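Local coordinates for protein endo-arabinase (Bacteroides thetaiotaomicron, PDB 5C0P) that probably hydrolyses glycosidic bonds in L-arabinan as a family 43 glycoside hydrolase, and binds magnesium, at residues F208-D213 with V264-K269; F95-F98 with K104-T107; S238-G241 with G245-V248; H277-N280 with E284-V287. One frame throughout, in Å; residues are numbered along the deposited sequence.

Contact 1 of 4, residues F208-D213 with V264-K269; sequences FIYRLD and VFKDLK
V264 is wedged between the rings of Y210 and F208, and its branch CG2 carries the packing on Y210. The methyl lies 3.6 Å from Y210 CD1 and 3.8 Å from Y210 CB, so it packs against the near end of the tyrosine, and the two side chains cross at about a right angle. F208 meets the same residue differently. Its CE2 is 3.9 Å from V264 CG2 but closer, at 3.6 Å, to the backbone oxygen V264 O. Both aromatic residues point toward 264-269, and CG anti to the backbone N (chi1 -178° for Y210) carries the ring on toward V264. At its far end Y210 OH touches the aliphatic CE of K266 at 3.6 Å, the lysine chain being extended beyond CG. The charged NZ of K266 lies 5.4 Å from D213 OD1, too far for a salt bridge. No hydrogen bond links the two segments, which belong to different sheets: 205-211 pairs with 217-224 (F208 with L220) and 260-266 with 272-278 (F265 with M273). The sheets meet here with strand axes 8.5 Å apart at 41°. L220 and I274 also pack on V264, one from each sheet. F208 lies about 7 Å from the bound magnesium ion, side chain to metal. Apolar packing between first strands of successive antiparallel sheets is characteristic of neighbouring blades in the five-bladed beta-propeller of this family.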
loop_
_atom_site.group_PDB
_atom_site.type_symbol
_atom_site.label_atom_id
_atom_site.label_comp_id
_atom_site.label_asym_id
_atom_site.label_seq_id
_atom_site.Cartn_x
_atom_site.Cartn_y
_atom_site.Cartn_z
ATOM N N PHE A 208 -1.647 -3.931 4.454
ATOM C CA PHE A 208 -2.843 -3.115 4.531
ATOM C C PHE A 208 -3.827 -3.786 5.473
ATOM O O PHE A 208 -4.148 -4.958 5.296
ATOM C CB PHE A 208 -3.471 -2.958 3.145
ATOM C CG PHE A 208 -4.597 -1.956 3.118
ATOM C CD1 PHE A 208 -4.335 -0.600 2.966
ATOM C CD2 PHE A 208 -5.904 -2.368 3.281
ATOM C CE1 PHE A 208 -5.368 0.330 2.960
ATOM C CE2 PHE A 208 -6.946 -1.450 3.286
ATOM C CZ PHE A 208 -6.682 -0.103 3.116
ATOM N N ILE A 209 -4.324 -3.046 6.463
ATOM C CA ILE A 209 -5.267 -3.611 7.421
ATOM C C ILE A 209 -6.691 -3.137 7.146
ATOM O O ILE A 209 -6.924 -1.955 6.876
ATOM C CB ILE A 209 -4.875 -3.263 8.884
ATOM C CG1 ILE A 209 -3.583 -3.988 9.281
ATOM C CG2 ILE A 209 -5.994 -3.628 9.850
ATOM C CD1 ILE A 209 -3.001 -3.551 10.647
ATOM N N TYR A 210 -7.632 -4.076 7.217
ATOM C CA TYR A 210 -9.058 -3.762 7.196
ATOM C C TYR A 210 -9.689 -4.264 8.493
ATOM O O TYR A 210 -9.514 -5.426 8.866
ATOM C CB TYR A 210 -9.723 -4.439 6.000
ATOM C CG TYR A 210 -11.195 -4.128 5.870
ATOM C CD1 TYR A 210 -11.619 -2.917 5.341
ATOM C CD2 TYR A 210 -12.155 -5.047 6.256
ATOM C CE1 TYR A 210 -12.968 -2.619 5.213
ATOM C CE2 TYR A 210 -13.506 -4.760 6.136
ATOM C CZ TYR A 210 -13.903 -3.546 5.613
ATOM O OH TYR A 210 -15.250 -3.265 5.495
ATOM N N ARG A 211 -10.428 -3.396 9.178
ATOM C CA ARG A 211 -11.050 -3.752 10.445
ATOM C C ARG A 211 -12.486 -4.203 10.219
ATOM O O ARG A 211 -13.271 -3.495 9.581
ATOM C CB ARG A 211 -11.038 -2.562 11.412
ATOM C CG ARG A 211 -11.639 -2.882 12.772
ATOM C CD ARG A 211 -11.578 -1.701 13.726
ATOM N NE ARG A 211 -12.423 -0.582 13.313
ATOM C CZ ARG A 211 -11.971 0.550 12.781
ATOM N NH1 ARG A 211 -10.670 0.721 12.575
ATOM N NH2 ARG A 211 -12.826 1.509 12.444
ATOM N N LEU A 212 -12.826 -5.376 10.742
ATOM C CA LEU A 212 -14.181 -5.897 10.645
ATOM C C LEU A 212 -15.088 -5.256 11.686
ATOM O O LEU A 212 -14.609 -4.651 12.650
ATOM C CB LEU A 212 -14.167 -7.410 10.856
ATOM C CG LEU A 212 -13.233 -8.160 9.916
ATOM C CD1 LEU A 212 -13.290 -9.660 10.200
ATOM C CD2 LEU A 212 -13.615 -7.882 8.471
ATOM N N ASP A 213 -16.400 -5.413 11.506
ATOM C CA ASP A 213 -17.361 -4.773 12.399
ATOM C C ASP A 213 -17.227 -5.231 13.847
ATOM O O ASP A 213 -17.562 -4.488 14.765
ATOM C CB ASP A 213 -18.800 -4.989 11.911
ATOM C CG ASP A 213 -19.119 -4.210 10.647
ATOM O OD1 ASP A 213 -18.279 -3.400 10.190
ATOM O OD2 ASP A 213 -20.230 -4.408 10.114
ATOM N N VAL A 264 -8.245 -2.739 0.073
ATOM C CA VAL A 264 -9.695 -2.827 -0.026
ATOM C C VAL A 264 -10.331 -1.495 0.344
ATOM O O VAL A 264 -9.770 -0.696 1.112
ATOM C CB VAL A 264 -10.280 -3.963 0.846
ATOM C CG1 VAL A 264 -9.772 -5.329 0.367
ATOM C CG2 VAL A 264 -9.931 -3.753 2.303
ATOM N N PHE A 265 -11.500 -1.250 -0.230
ATOM C CA PHE A 265 -12.230 -0.022 0.013
ATOM C C PHE A 265 -13.706 -0.247 -0.234
ATOM O O PHE A 265 -14.095 -1.192 -0.926
ATOM C CB PHE A 265 -11.728 1.092 -0.911
ATOM C CG PHE A 265 -11.977 0.835 -2.384
ATOM C CD1 PHE A 265 -13.107 1.343 -3.020
ATOM C CD2 PHE A 265 -11.064 0.105 -3.136
ATOM C CE1 PHE A 265 -13.335 1.114 -4.381
ATOM C CE2 PHE A 265 -11.284 -0.137 -4.490
ATOM C CZ PHE A 265 -12.410 0.373 -5.119
ATOM N N LYS A 266 -14.535 0.636 0.306
ATOM C CA LYS A 266 -15.945 0.619 -0.049
ATOM C C LYS A 266 -16.201 1.649 -1.122
ATOM O O LYS A 266 -15.760 2.803 -1.006
ATOM C CB LYS A 266 -16.829 0.869 1.171
ATOM C CG LYS A 266 -16.830 -0.311 2.121
ATOM C CD LYS A 266 -17.725 -0.068 3.311
ATOM C CE LYS A 266 -17.919 -1.359 4.092
ATOM N NZ LYS A 266 -18.715 -1.143 5.330
ATOM N N ASP A 267 -16.891 1.231 -2.179
ATOM C CA ASP A 267 -17.254 2.165 -3.241
ATOM C C ASP A 267 -18.347 3.124 -2.761
ATOM O O ASP A 267 -18.770 3.057 -1.598
ATOM C CB ASP A 267 -17.602 1.452 -4.564
ATOM C CG ASP A 267 -18.934 0.712 -4.538
ATOM O OD1 ASP A 267 -19.741 0.864 -3.599
ATOM O OD2 ASP A 267 -19.187 -0.025 -5.518
ATOM N N LEU A 268 -18.794 4.016 -3.644
ATOM C CA LEU A 268 -19.751 5.057 -3.260
ATOM C C LEU A 268 -21.112 4.502 -2.837
ATOM O O LEU A 268 -21.896 5.195 -2.187
ATOM C CB LEU A 268 -19.914 6.081 -4.386
ATOM C CG LEU A 268 -18.664 6.912 -4.667
ATOM C CD1 LEU A 268 -18.880 7.732 -5.919
ATOM C CD2 LEU A 268 -18.354 7.820 -3.487
ATOM N N LYS A 269 -21.387 3.254 -3.214
ATOM C CA LYS A 269 -22.616 2.571 -2.826
ATOM C C LYS A 269 -22.434 1.692 -1.586
ATOM O O LYS A 269 -23.380 1.046 -1.132
ATOM C CB LYS A 269 -23.134 1.731 -3.990
ATOM C CG LYS A 269 -23.678 2.558 -5.136
ATOM C CD LYS A 269 -24.158 1.690 -6.292
ATOM C CE LYS A 269 -23.003 0.983 -6.975
ATOM N NZ LYS A 269 -23.473 0.214 -8.169
#

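Contact 2 of 4, residues F95-F98 with K104-T107; sequences FTTF and KRGT
Two backbone bonds pair F98 with G106 in a hydrogen-bonded antiparallel pair: F98 N to G106 O at 2.9 Å and G106 N to F98 O at 2.9 Å. Both are nearly straight, with N-H...O angles of 170° and 164°. CA-H...O contacts run beside them, including T107 CA to T96 O at 3.3 Å and R105 CA to F98 O, which is consistent with the close approach of the two strands, whose axes lie 4.6 Å apart. The strands 91-100 and 103-112 form a beta hairpin within a four-stranded antiparallel sheet, one blade of the family 43 beta-propeller.

Side-chain polar contact is made by a threonine pair in the neighbouring non-hydrogen-bonded position. T97 OG1 and T107 OG1 are hydrogen-bonded at 2.8 Å. In each residue OG1 stands anti to the carbonyl carbon (chi1 -64° in T97), a matching rotation that turns the two hydroxyls toward one another. Each hydroxyl has a second partner on strand 134-141: D136 N for T97, G137 N for T107. Replacing T97 by an alanine would probably leave T107 OG1 and D136 N without this partner and open a gap beside R105, close to an aspartate predicted to tune the catalytic acid.

Apolar contact comes from the methyls. T97 CG2 touches R105 CG at 3.5 Å, the two side chains crossing at about a right angle, while T107 CG2 lies 4.2 Å from F95 CB. Beyond CG the arginine bends at chi3, and its guanidinium group forms salt bridges with D79 and E154.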
loop_
_atom_site.group_PDB
_atom_site.type_symbol
_atom_site.label_atom_id
_atom_site.label_comp_id
_atom_site.label_asym_id
_atom_site.label_seq_id
_atom_site.Cartn_x
_atom_site.Cartn_y
_atom_site.Cartn_z
ATOM N N PHE A 95 1.548 8.677 0.650
ATOM C CA PHE A 95 2.600 7.835 1.214
ATOM C C PHE A 95 3.299 7.152 0.029
ATOM O O PHE A 95 2.692 6.319 -0.659
ATOM C CB PHE A 95 1.986 6.739 2.102
ATOM C CG PHE A 95 1.530 7.206 3.466
ATOM C CD1 PHE A 95 0.628 8.257 3.613
ATOM C CD2 PHE A 95 1.958 6.536 4.607
ATOM C CE1 PHE A 95 0.210 8.662 4.890
ATOM C CE2 PHE A 95 1.531 6.918 5.874
ATOM C CZ PHE A 95 0.662 7.989 6.020
ATOM N N THR A 96 4.560 7.499 -0.222
ATOM C CA THR A 96 5.299 6.967 -1.370
ATOM C C THR A 96 6.714 6.600 -0.940
ATOM O O THR A 96 7.258 7.192 -0.001
ATOM C CB THR A 96 5.335 7.992 -2.540
ATOM O OG1 THR A 96 3.989 8.280 -2.943
ATOM C CG2 THR A 96 6.090 7.454 -3.756
ATOM N N THR A 97 7.302 5.618 -1.614
ATOM C CA THR A 97 8.621 5.131 -1.236
ATOM C C THR A 97 9.704 5.697 -2.156
ATOM O O THR A 97 9.570 5.711 -3.383
ATOM C CB THR A 97 8.631 3.592 -1.215
ATOM O OG1 THR A 97 7.732 3.137 -0.186
ATOM C CG2 THR A 97 10.027 3.060 -0.948
ATOM N N PHE A 98 10.788 6.182 -1.545
ATOM C CA PHE A 98 11.866 6.826 -2.277
ATOM C C PHE A 98 13.201 6.332 -1.752
ATOM O O PHE A 98 13.266 5.713 -0.696
ATOM C CB PHE A 98 11.838 8.352 -2.065
ATOM C CG PHE A 98 10.523 9.010 -2.402
ATOM C CD1 PHE A 98 10.251 9.445 -3.699
ATOM C CD2 PHE A 98 9.582 9.246 -1.406
ATOM C CE1 PHE A 98 9.035 10.074 -4.000
ATOM C CE2 PHE A 98 8.367 9.877 -1.693
ATOM C CZ PHE A 98 8.096 10.294 -2.996
ATOM N N LYS A 104 19.067 5.396 2.918
ATOM C CA LYS A 104 18.333 4.149 2.724
ATOM C C LYS A 104 16.915 4.391 2.223
ATOM O O LYS A 104 16.287 5.417 2.524
ATOM C CB LYS A 104 18.306 3.320 4.012
ATOM C CG LYS A 104 19.646 2.678 4.332
ATOM C CD LYS A 104 19.505 1.540 5.322
ATOM C CE LYS A 104 20.830 0.813 5.471
ATOM N NZ LYS A 104 21.939 1.793 5.574
ATOM N N ARG A 105 16.410 3.440 1.444
ATOM C CA ARG A 105 15.038 3.488 0.964
ATOM C C ARG A 105 14.068 3.620 2.132
ATOM O O ARG A 105 14.260 2.998 3.181
ATOM C CB ARG A 105 14.732 2.215 0.168
ATOM C CG ARG A 105 13.359 2.207 -0.482
ATOM C CD ARG A 105 13.242 1.116 -1.532
ATOM N NE ARG A 105 14.063 1.418 -2.701
ATOM C CZ ARG A 105 14.969 0.597 -3.221
ATOM N NH1 ARG A 105 15.663 0.975 -4.282
ATOM N NH2 ARG A 105 15.177 -0.599 -2.686
ATOM N N GLY A 106 13.047 4.449 1.960
ATOM C CA GLY A 106 12.013 4.584 2.969
ATOM C C GLY A 106 10.756 5.204 2.410
ATOM O O GLY A 106 10.754 5.738 1.298
ATOM N N THR A 107 9.681 5.146 3.180
ATOM C CA THR A 107 8.425 5.746 2.767
ATOM C C THR A 107 8.336 7.112 3.424
ATOM O O THR A 107 8.653 7.252 4.605
ATOM C CB THR A 107 7.241 4.864 3.199
ATOM O OG1 THR A 107 7.386 3.568 2.607
ATOM C CG2 THR A 107 5.904 5.485 2.778
#

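Contact 3 of 4, residues S238-G241 with G245-V248; sequences SASG and GPWV
The backbone of 238-241 folds into a type I beta turn, closed by G241 N bonding to S238 O. The G245-P246 peptide bond is cis, and W247, the next residue, has its CA 4.8 Å from that of S238. Here S238 CB sits over one face of the tryptophan, 3.6 Å from the centroid of the six-membered ring and only 6° off its normal, a CH-pi contact. The indole reaches that place although its own CB points away from 238-241, and W247 NE1 is held by V243 O. S238 OG stands on the other side of its CB, where it is bonded to N242 O.

The second serine supplies the direct bond between the segments. S240 OG donates to G245 O at 2.9 Å, coming from 54° out of the carbonyl plane; its position between the backbone N and carbonyl carbon (chi1 68°) brings it there. It is also bonded to N242 N. G245 has a positive phi, and a side chain at its CA would clash with W247 N and the preceding carbonyl oxygen.

Water 1 links three groups: it accepts from S240 N at 2.9 Å and donates to S238 OG at 3.0 Å and to P246 O at 2.8 Å. Water 2 accepts from A239 N and reaches P246 O only weakly, at 3.4 Å. Turn, cis-proline and waters all lie in the connection from strand 231-238 to strand 248-249, the outermost strand of a four-stranded propeller blade.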
loop_
_atom_site.group_PDB
_atom_site.type_symbol
_atom_site.label_atom_id
_atom_site.label_comp_id
_atom_site.label_asym_id
_atom_site.label_seq_id
_atom_site.Cartn_x
_atom_site.Cartn_y
_atom_site.Cartn_z
ATOM N N SER A 238 -5.913 -10.914 12.899
ATOM C CA SER A 238 -5.672 -10.654 14.315
ATOM C C SER A 238 -7.016 -10.647 15.030
ATOM O O SER A 238 -7.721 -9.632 15.046
ATOM C CB SER A 238 -4.950 -9.325 14.520
ATOM O OG SER A 238 -4.742 -9.082 15.905
ATOM N N ALA A 239 -7.361 -11.791 15.616
ATOM C CA ALA A 239 -8.650 -11.981 16.279
ATOM C C ALA A 239 -8.751 -11.140 17.540
ATOM O O ALA A 239 -9.850 -10.861 18.026
ATOM C CB ALA A 239 -8.850 -13.443 16.609
ATOM N N SER A 240 -7.596 -10.736 18.062
ATOM C CA SER A 240 -7.546 -9.945 19.287
ATOM C C SER A 240 -7.991 -8.509 19.039
ATOM O O SER A 240 -8.273 -7.774 19.981
ATOM C CB SER A 240 -6.117 -9.921 19.823
ATOM O OG SER A 240 -5.280 -9.184 18.949
ATOM N N GLY A 241 -8.009 -8.099 17.774
ATOM C CA GLY A 241 -8.269 -6.709 17.429
ATOM C C GLY A 241 -7.073 -5.803 17.687
ATOM O O GLY A 241 -7.167 -4.589 17.551
ATOM N N GLY A 245 -1.007 -7.882 16.868
ATOM C CA GLY A 245 -1.233 -9.311 16.707
ATOM C C GLY A 245 -1.798 -9.986 17.949
ATOM O O GLY A 245 -2.434 -9.333 18.778
ATOM N N PRO A 246 -1.590 -11.307 18.088
ATOM C CA PRO A 246 -0.851 -12.141 17.128
ATOM C C PRO A 246 -1.582 -12.300 15.797
ATOM O O PRO A 246 -2.814 -12.396 15.726
ATOM C CB PRO A 246 -0.751 -13.488 17.843
ATOM C CG PRO A 246 -1.944 -13.524 18.749
ATOM C CD PRO A 246 -2.121 -12.096 19.214
ATOM N N TRP A 247 -0.795 -12.283 14.729
ATOM C CA TRP A 247 -1.321 -12.452 13.390
ATOM C C TRP A 247 -1.263 -13.924 12.981
ATOM O O TRP A 247 -0.218 -14.572 13.080
ATOM C CB TRP A 247 -0.519 -11.579 12.430
ATOM C CG TRP A 247 -0.775 -10.125 12.648
ATOM C CD1 TRP A 247 -0.017 -9.250 13.381
ATOM C CD2 TRP A 247 -1.883 -9.378 12.148
ATOM N NE1 TRP A 247 -0.594 -8.000 13.361
ATOM C CE2 TRP A 247 -1.739 -8.054 12.605
ATOM C CE3 TRP A 247 -2.988 -9.702 11.356
ATOM C CZ2 TRP A 247 -2.653 -7.047 12.282
ATOM C CZ3 TRP A 247 -3.900 -8.703 11.041
ATOM C CH2 TRP A 247 -3.726 -7.395 11.500
ATOM N N VAL A 248 -2.397 -14.457 12.544
ATOM C CA VAL A 248 -2.461 -15.845 12.110
ATOM C C VAL A 248 -2.596 -15.858 10.590
ATOM O O VAL A 248 -3.576 -15.338 10.045
ATOM C CB VAL A 248 -3.644 -16.591 12.762
ATOM C CG1 VAL A 248 -3.790 -17.998 12.181
ATOM C CG2 VAL A 248 -3.471 -16.651 14.288
HETATM O O HOH W 1 -4.870 -11.668 17.508
HETATM O O HOH W 2 -5.717 -14.166 15.195
#

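Contact 4 of 4, residues H277-N280 with E284-V287; sequences HAPN and EHPV
The H285 imidazole presents one face to the A278 carbonyl oxygen, with A278 O 3.0 Å from CE1 and similarly near ND1, while the H277 ring has P279 O and N280 CG in plane at its edge. The contact lies within the beta hairpin of strands 272-278 and 285-290, part of the last blade of the propeller, and its H277 end is beside the metal site, about 4 Å from the magnesium ligand H261 between side chains. A278 and H285 are a hydrogen-bonded antiparallel pair: A278 N to H285 O and H285 N to A278 O, both 3.0 Å. The angle rules out a hydrogen bond from the H285 ring to A278 O; ND1 bonds to T283 O instead. The ring folds back over A278 because CG lies between the backbone N and carbonyl carbon (chi1 56°), and P279 CD meets it obliquely. An alanine in place of H285 would probably strip the ring from over A278 O and leave T283 O without its N-H partner.

E284 runs alongside H277, its CG 4.0 Å from CD2, and its carboxylate forms a salt bridge with R27. H277 NE2 donates to N280 OD1 at 2.9 Å, almost straight (174°) and within 2° of the ring plane.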
loop_
_atom_site.group_PDB
_atom_site.type_symbol
_atom_site.label_atom_id
_atom_site.label_comp_id
_atom_site.label_asym_id
_atom_site.label_seq_id
_atom_site.Cartn_x
_atom_site.Cartn_y
_atom_site.Cartn_z
ATOM N N HIS A 277 -2.807 -5.213 -8.758
ATOM C CA HIS A 277 -2.411 -5.348 -10.160
ATOM C C HIS A 277 -2.162 -6.799 -10.514
ATOM O O HIS A 277 -1.782 -7.592 -9.657
ATOM C CB HIS A 277 -1.181 -4.493 -10.505
ATOM C CG HIS A 277 0.106 -5.037 -9.960
ATOM N ND1 HIS A 277 0.720 -4.511 -8.847
ATOM C CD2 HIS A 277 0.882 -6.072 -10.365
ATOM C CE1 HIS A 277 1.826 -5.190 -8.591
ATOM N NE2 HIS A 277 1.940 -6.151 -9.499
ATOM N N ALA A 278 -2.385 -7.145 -11.776
ATOM C CA ALA A 278 -2.046 -8.467 -12.291
ATOM C C ALA A 278 -1.803 -8.341 -13.783
ATOM O O ALA A 278 -2.318 -7.425 -14.416
ATOM C CB ALA A 278 -3.180 -9.450 -12.025
ATOM N N PRO A 279 -0.975 -9.226 -14.359
ATOM C CA PRO A 279 -0.036 -10.125 -13.693
ATOM C C PRO A 279 1.104 -9.255 -13.170
ATOM O O PRO A 279 0.953 -8.025 -13.111
ATOM C CB PRO A 279 0.450 -11.021 -14.837
ATOM C CG PRO A 279 0.385 -10.144 -16.029
ATOM C CD PRO A 279 -0.823 -9.261 -15.821
ATOM N N ASN A 280 2.229 -9.860 -12.807
ATOM C CA ASN A 280 3.255 -9.108 -12.091
ATOM C C ASN A 280 4.406 -8.625 -12.974
ATOM O O ASN A 280 5.394 -8.086 -12.482
ATOM C CB ASN A 280 3.780 -9.914 -10.902
ATOM C CG ASN A 280 4.583 -9.064 -9.934
ATOM O OD1 ASN A 280 4.183 -7.943 -9.591
ATOM N ND2 ASN A 280 5.736 -9.579 -9.505
ATOM N N GLU A 284 1.178 -5.471 -16.385
ATOM C CA GLU A 284 0.480 -5.203 -15.124
ATOM C C GLU A 284 -0.642 -4.190 -15.320
ATOM O O GLU A 284 -0.434 -3.119 -15.894
ATOM C CB GLU A 284 1.438 -4.652 -14.063
ATOM C CG GLU A 284 2.697 -5.487 -13.829
ATOM C CD GLU A 284 3.901 -4.935 -14.570
ATOM O OE1 GLU A 284 3.797 -4.690 -15.785
ATOM O OE2 GLU A 284 4.946 -4.727 -13.928
ATOM N N HIS A 285 -1.826 -4.519 -14.819
ATOM C CA HIS A 285 -2.979 -3.631 -14.941
ATOM C C HIS A 285 -3.857 -3.787 -13.705
ATOM O O HIS A 285 -3.809 -4.820 -13.022
ATOM C CB HIS A 285 -3.777 -3.976 -16.200
ATOM C CG HIS A 285 -4.227 -5.404 -16.252
ATOM N ND1 HIS A 285 -3.510 -6.380 -16.905
ATOM C CD2 HIS A 285 -5.308 -6.014 -15.717
ATOM C CE1 HIS A 285 -4.137 -7.539 -16.778
ATOM N NE2 HIS A 285 -5.228 -7.347 -16.057
ATOM N N PRO A 286 -4.655 -2.758 -13.392
ATOM C CA PRO A 286 -5.472 -2.838 -12.177
ATOM C C PRO A 286 -6.624 -3.808 -12.313
ATOM O O PRO A 286 -7.305 -3.848 -13.339
ATOM C CB PRO A 286 -6.007 -1.409 -12.006
ATOM C CG PRO A 286 -5.899 -0.781 -13.367
ATOM C CD PRO A 286 -4.709 -1.429 -14.025
ATOM N N VAL A 287 -6.819 -4.588 -11.262
ATOM C CA VAL A 287 -7.959 -5.470 -11.136
ATOM C C VAL A 287 -8.748 -4.917 -9.957
ATOM O O VAL A 287 -8.233 -4.836 -8.841
ATOM C CB VAL A 287 -7.502 -6.906 -10.850
ATOM C CG1 VAL A 287 -8.703 -7.820 -10.643
ATOM C CG2 VAL A 287 -6.626 -7.424 -11.997
#

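Contacts 2 and 4 are both hairpins with paired backbones, yet contact 2 is nearly all buried while contact 4 is only partly so. Contact 1, also partly buried, instead joins two sheets by apolar side chains without a hydrogen bond across it. Contact 3, its centre about 20 Å from the chain's centre, sets buried S238, G245 and W247 beside exposed S240 and P246, and relies on serine hydroxyls, waters and a serine-to-indole CH-pi contact; it touches contact 1, I209 CD1 lying 3.9 Å from W247 CZ2. Contacts 1 and 4 share a sheet through neighbouring strands 260-266 and 272-278. Contacts 1, 2 and 4 lie near metal or predicted active-site residues, unlike contact 3.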